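Putative NADH-depentdent flavin oxidoreductase (Cupriavidus metallidurans, PDB 5OCS) probably reduces activated alkenes with the help of an FMN cofactor and NADPH, as an ene-reductase of the Old Yellow Enzyme family. Local coordinates at residues H186-P191 with M208-E213; F131-V136 with G182-Q187. One frame throughout, in Å; residues are numbered along the deposited sequence.

Contact 1: H186-P191 with M208-E213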
loop_
_atom_site.group_PDB
_atom_site.type_symbol
_atom_site.label_atom_id
_atom_site.label_comp_id
_atom_site.label_asym_id
_atom_site.label_seq_id
_atom_site.Cartn_x
_atom_site.Cartn_y
_atom_site.Cartn_z
ATOM N N HIS D 186 -29.219 13.117 4.731
ATOM C CA HIS D 186 -29.580 13.815 3.496
ATOM C C HIS D 186 -31.107 13.603 3.179
ATOM O O HIS D 186 -31.784 14.524 2.702
ATOM C CB HIS D 186 -28.681 13.310 2.378
ATOM C CG HIS D 186 -28.750 14.101 1.108
ATOM N ND1 HIS D 186 -27.836 13.925 0.088
ATOM C CD2 HIS D 186 -29.599 15.061 0.677
ATOM C CE1 HIS D 186 -28.122 14.731 -0.916
ATOM N NE2 HIS D 186 -29.193 15.431 -0.585
ATOM N N GLN D 187 -31.616 12.404 3.476
ATOM C CA GLN D 187 -33.024 12.084 3.295
ATOM C C GLN D 187 -33.881 13.028 4.127
ATOM O O GLN D 187 -34.924 13.435 3.657
ATOM C CB GLN D 187 -33.346 10.642 3.664
ATOM C CG GLN D 187 -32.742 9.653 2.686
ATOM C CD GLN D 187 -32.516 8.261 3.250
ATOM O OE1 GLN D 187 -33.318 7.772 4.050
ATOM N NE2 GLN D 187 -31.449 7.577 2.776
ATOM N N PHE D 188 -33.460 13.346 5.348
ATOM C CA PHE D 188 -34.171 14.317 6.164
ATOM C C PHE D 188 -34.055 15.711 5.579
ATOM O O PHE D 188 -35.048 16.470 5.584
ATOM C CB PHE D 188 -33.711 14.317 7.619
ATOM C CG PHE D 188 -34.419 13.312 8.486
ATOM C CD1 PHE D 188 -33.972 11.997 8.562
ATOM C CD2 PHE D 188 -35.517 13.670 9.264
ATOM C CE1 PHE D 188 -34.591 11.078 9.386
ATOM C CE2 PHE D 188 -36.125 12.766 10.090
ATOM C CZ PHE D 188 -35.687 11.451 10.152
ATOM N N LEU D 189 -32.869 16.068 5.085
ATOM C CA LEU D 189 -32.649 17.390 4.526
ATOM C C LEU D 189 -33.535 17.655 3.301
ATOM O O LEU D 189 -33.927 18.790 3.060
ATOM C CB LEU D 189 -31.202 17.629 4.125
ATOM C CG LEU D 189 -30.231 17.624 5.321
ATOM C CD1 LEU D 189 -28.810 17.609 4.825
ATOM C CD2 LEU D 189 -30.444 18.824 6.223
ATOM N N SER D 190 -33.770 16.610 2.524
ATOM C CA SER D 190 -34.344 16.757 1.176
ATOM C C SER D 190 -35.840 16.580 1.128
ATOM O O SER D 190 -36.359 15.516 1.516
ATOM C CB SER D 190 -33.718 15.759 0.177
ATOM O OG SER D 190 -34.331 15.921 -1.098
ATOM N N PRO D 191 -36.556 17.577 0.580
ATOM C CA PRO D 191 -37.999 17.370 0.331
ATOM C C PRO D 191 -38.378 16.210 -0.590
ATOM O O PRO D 191 -39.532 15.795 -0.615
ATOM C CB PRO D 191 -38.415 18.686 -0.326
ATOM C CG PRO D 191 -37.511 19.666 0.246
ATOM C CD PRO D 191 -36.168 18.973 0.312
ATOM N N MET D 208 -33.633 20.430 8.658
ATOM C CA MET D 208 -32.272 20.409 9.220
ATOM C C MET D 208 -32.265 19.932 10.662
ATOM O O MET D 208 -31.195 19.652 11.198
ATOM C CB MET D 208 -31.671 21.805 9.166
ATOM C CG MET D 208 -31.448 22.347 7.776
ATOM S SD MET D 208 -30.503 23.869 7.689
ATOM C CE MET D 208 -31.533 24.968 8.680
ATOM N N ARG D 209 -33.430 19.906 11.304
ATOM C CA ARG D 209 -33.538 19.651 12.726
ATOM C C ARG D 209 -32.902 18.323 13.148
ATOM O O ARG D 209 -32.105 18.318 14.061
ATOM C CB ARG D 209 -35.013 19.669 13.191
ATOM C CG ARG D 209 -35.220 19.691 14.722
ATOM C CD ARG D 209 -36.702 19.791 15.121
ATOM N NE ARG D 209 -37.390 20.859 14.388
ATOM C CZ ARG D 209 -37.200 22.166 14.597
ATOM N NH1 ARG D 209 -36.372 22.600 15.541
ATOM N NH2 ARG D 209 -37.827 23.064 13.843
ATOM N N PHE D 210 -33.266 17.210 12.511
ATOM C CA PHE D 210 -32.721 15.918 12.937
ATOM C C PHE D 210 -31.231 15.777 12.606
ATOM O O PHE D 210 -30.448 15.372 13.505
ATOM C CB PHE D 210 -33.530 14.763 12.375
ATOM C CG PHE D 210 -33.055 13.392 12.825
ATOM C CD1 PHE D 210 -33.006 13.057 14.188
ATOM C CD2 PHE D 210 -32.584 12.466 11.907
ATOM C CE1 PHE D 210 -32.584 11.802 14.608
ATOM C CE2 PHE D 210 -32.162 11.187 12.323
ATOM C CZ PHE D 210 -32.162 10.861 13.675
ATOM N N PRO D 211 -30.800 16.132 11.363
ATOM C CA PRO D 211 -29.350 16.158 11.122
ATOM C C PRO D 211 -28.553 16.998 12.159
ATOM O O PRO D 211 -27.476 16.579 12.622
ATOM C CB PRO D 211 -29.236 16.787 9.727
ATOM C CG PRO D 211 -30.474 16.265 9.055
ATOM C CD PRO D 211 -31.547 16.281 10.096
ATOM N N LEU D 212 -29.099 18.165 12.531
ATOM C CA LEU D 212 -28.450 18.987 13.550
ATOM C C LEU D 212 -28.534 18.374 14.946
ATOM O O LEU D 212 -27.574 18.539 15.717
ATOM C CB LEU D 212 -28.951 20.435 13.501
ATOM C CG LEU D 212 -28.503 21.158 12.230
ATOM C CD1 LEU D 212 -29.220 22.491 12.093
ATOM C CD2 LEU D 212 -27.015 21.364 12.151
ATOM N N GLU D 213 -29.615 17.665 15.276
ATOM C CA GLU D 213 -29.684 16.895 16.558
ATOM C C GLU D 213 -28.578 15.846 16.621
ATOM O O GLU D 213 -27.920 15.653 17.652
ATOM C CB GLU D 213 -31.019 16.206 16.767
ATOM C CG GLU D 213 -32.133 17.205 17.098
ATOM C CD GLU D 213 -33.486 16.590 17.126
ATOM O OE1 GLU D 213 -33.595 15.376 16.838
ATOM O OE2 GLU D 213 -34.456 17.324 17.451
#
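F188 projects from the short helix 184-189 against F210 and P211 of helix 204-221, and its side chain carries much of the contact. Its CB rests on the ring of P211, 3.8 Å from CD. Farther out, CG and CD1 pass under CD2 of F210, while CD2 of F188 faces CB of F210. CE1 comes to 3.5 Å from CD2 of F210, which sits above the middle of the F188 ring; CE2 lies under CB and CD2 of F210, and CZ, the tip, is 3.7 Å from the same CD2. The two planes are inclined at 44°, and CB of F210 makes a CH-pi contact over the same ring, 4.2 Å from its centroid. F210 reaches this place because its CG stands opposite the backbone N (chi1 -178°). A phenyl suits position 188 because its flat face takes both CB and CD2 of F210; M153 of helix 150-169 touches both side chains.

L189 adds a branched end: its CD2 lies 3.8 Å from CG of P211 and 4.0 Å from CG of M208. The ring of P211 offers CD to F188 and CG to L189, and having no N-H it suits the kink in helix 204-221. This buried apolar packing joins helix 184-189, after barrel strand 175-179, to helix 204-221, before strand 228-233, in the helical layer of the TIM barrel.

Contact 2: F131-V136 with G182-Q187; sequences FAPSAV and GYLLHQ
In the TIM barrel of this flavoenzyme, the loop after strand 175-179 leads into the short helix 184-189, and a segment of the long excursion after strand 96-102 packs on that helix. P133 and Q187 form the centre of the contact, their side chains crossing at about a right angle. CD of the proline ring lies 3.6 Å from CB of Q187, and its CG is 3.5 Å from the backbone O of the same residue. The compact ring can therefore lie against both the aliphatic root of the glutamine and its peptide group. Beyond this, CB of A132 approaches OE1 of Q187 to 3.5 Å; a methyl group is small enough to sit beside the amide.

L184 contributes from the first turn of the helix. Its CG lies opposite the backbone N (chi1 178°), and CD1 reaches the strand 3.9 Å from O of F131 and meets the proline ring at CD of P133, 4.2 Å away; the branched end of a leucine lets CD1 do this while CD2 turns to F210 of helix 204-221. Strand 131-132 pairs in parallel with strand 146-147, through backbone bonds of A132 to A146 and L148. The backbone O of P133 also accepts a hydrogen bond from NH1 of R196.

Q187 suits its buried place because its methylenes supply packing while its amide serves the loops. OE1 accepts from N of R106, and NE2 donates to O of A104 as well as to O of G182. These three bonds fix which way the amide is turned. G182, whose positive phi of 62° is easy for glycine, brings its carbonyl O to within 2.8 Å of NE2 of Q187, with a nearly straight N-H...O angle of 174° and the acceptor in the amide plane.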
loop_
_atom_site.group_PDB
_atom_site.type_symbol
_atom_site.label_atom_id
_atom_site.label_comp_id
_atom_site.label_asym_id
_atom_site.label_seq_id
_atom_site.Cartn_x
_atom_site.Cartn_y
_atom_site.Cartn_z
ATOM N N PHE D 131 -34.903 2.153 7.143
ATOM C CA PHE D 131 -35.579 3.216 7.845
ATOM C C PHE D 131 -35.247 4.549 7.198
ATOM O O PHE D 131 -34.134 4.742 6.644
ATOM C CB PHE D 131 -35.151 3.206 9.332
ATOM C CG PHE D 131 -35.549 1.936 10.027
ATOM C CD1 PHE D 131 -36.872 1.749 10.431
ATOM C CD2 PHE D 131 -34.668 0.867 10.131
ATOM C CE1 PHE D 131 -37.275 0.546 11.011
ATOM C CE2 PHE D 131 -35.056 -0.338 10.710
ATOM C CZ PHE D 131 -36.368 -0.502 11.153
ATOM N N ALA D 132 -36.188 5.478 7.298
ATOM C CA ALA D 132 -36.091 6.765 6.622
ATOM C C ALA D 132 -37.029 7.790 7.225
ATOM O O ALA D 132 -37.929 7.439 8.030
ATOM C CB ALA D 132 -36.423 6.584 5.134
ATOM N N PRO D 133 -36.866 9.061 6.819
ATOM C CA PRO D 133 -37.843 10.007 7.354
ATOM C C PRO D 133 -39.278 9.692 6.921
ATOM O O PRO D 133 -40.223 9.924 7.687
ATOM C CB PRO D 133 -37.384 11.346 6.795
ATOM C CG PRO D 133 -36.446 11.028 5.681
ATOM C CD PRO D 133 -35.761 9.752 6.127
ATOM N N SER D 134 -39.421 9.170 5.698
ATOM C CA SER D 134 -40.735 8.809 5.135
ATOM C C SER D 134 -40.678 7.508 4.330
ATOM O O SER D 134 -39.609 7.129 3.803
ATOM C CB SER D 134 -41.236 9.923 4.209
ATOM O OG SER D 134 -41.326 11.211 4.856
ATOM N N ALA D 135 -41.861 6.870 4.159
ATOM C CA ALA D 135 -42.031 5.548 3.512
ATOM C C ALA D 135 -42.041 5.633 1.951
ATOM O O ALA D 135 -43.000 5.227 1.267
ATOM C CB ALA D 135 -43.312 4.864 4.064
ATOM N N VAL D 136 -40.952 6.149 1.403
ATOM C CA VAL D 136 -40.826 6.444 -0.011
ATOM C C VAL D 136 -39.505 5.839 -0.425
ATOM O O VAL D 136 -38.485 6.147 0.160
ATOM C CB VAL D 136 -40.803 7.962 -0.322
ATOM C CG1 VAL D 136 -40.947 8.193 -1.830
ATOM C CG2 VAL D 136 -41.909 8.687 0.432
ATOM N N GLY D 182 -27.271 11.054 -0.403
ATOM C CA GLY D 182 -28.620 10.545 -0.281
ATOM C C GLY D 182 -28.821 9.534 0.829
ATOM O O GLY D 182 -29.810 8.791 0.786
ATOM N N TYR D 183 -27.910 9.509 1.831
ATOM C CA TYR D 183 -28.059 8.653 2.988
ATOM C C TYR D 183 -29.002 9.279 4.032
ATOM O O TYR D 183 -29.689 10.282 3.758
ATOM C CB TYR D 183 -26.682 8.235 3.549
ATOM C CG TYR D 183 -25.901 7.374 2.573
ATOM C CD1 TYR D 183 -26.506 6.273 1.921
ATOM C CD2 TYR D 183 -24.579 7.647 2.285
ATOM C CE1 TYR D 183 -25.808 5.486 1.018
ATOM C CE2 TYR D 183 -23.850 6.841 1.420
ATOM C CZ TYR D 183 -24.466 5.769 0.772
ATOM O OH TYR D 183 -23.755 4.977 -0.109
ATOM N N LEU D 184 -29.060 8.712 5.229
ATOM C CA LEU D 184 -30.168 9.035 6.123
ATOM C C LEU D 184 -30.352 10.527 6.399
ATOM O O LEU D 184 -31.483 11.091 6.312
ATOM C CB LEU D 184 -30.026 8.276 7.446
ATOM C CG LEU D 184 -31.134 8.601 8.437
ATOM C CD1 LEU D 184 -32.421 7.977 7.964
ATOM C CD2 LEU D 184 -30.769 8.273 9.892
ATOM N N LEU D 185 -29.260 11.181 6.786
ATOM C CA LEU D 185 -29.339 12.595 7.101
ATOM C C LEU D 185 -29.756 13.447 5.902
ATOM O O LEU D 185 -30.608 14.331 6.022
ATOM C CB LEU D 185 -28.084 13.081 7.752
ATOM C CG LEU D 185 -28.077 12.958 9.252
ATOM C CD1 LEU D 185 -28.555 11.636 9.819
ATOM C CD2 LEU D 185 -26.717 13.311 9.815
ATOM N N HIS D 186 -29.219 13.117 4.731
ATOM C CA HIS D 186 -29.580 13.815 3.496
ATOM C C HIS D 186 -31.107 13.603 3.179
ATOM O O HIS D 186 -31.784 14.524 2.702
ATOM C CB HIS D 186 -28.681 13.310 2.378
ATOM C CG HIS D 186 -28.750 14.101 1.108
ATOM N ND1 HIS D 186 -27.836 13.925 0.088
ATOM C CD2 HIS D 186 -29.599 15.061 0.677
ATOM C CE1 HIS D 186 -28.122 14.731 -0.916
ATOM N NE2 HIS D 186 -29.193 15.431 -0.585
ATOM N N GLN D 187 -31.616 12.404 3.476
ATOM C CA GLN D 187 -33.024 12.084 3.295
ATOM C C GLN D 187 -33.881 13.028 4.127
ATOM O O GLN D 187 -34.924 13.435 3.657
ATOM C CB GLN D 187 -33.346 10.642 3.664
ATOM C CG GLN D 187 -32.742 9.653 2.686
ATOM C CD GLN D 187 -32.516 8.261 3.250
ATOM O OE1 GLN D 187 -33.318 7.772 4.050
ATOM N NE2 GLN D 187 -31.449 7.577 2.776
#

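In the fold
Following the chain from the N terminus, 131-136 comes first, in the excursion between barrel strands 96-102 and 175-179. Contact 2 closes a loop of 45 residues that includes helix 150-169 and strand 175-179, and ends on helix 184-189. Contact 1 starts from that same helix and closes a shorter loop of 16 residues onto helix 204-221. The two loops thus follow one another, and their segments overlap at H186 and Q187. Direct packing also links them, with CE1 of F188 lying 3.7 Å from CD of P133. Helix 184-189 packs on the excursion with one part of its surface and on helix 204-221 with another, joining the excursion to the barrel's helical layer.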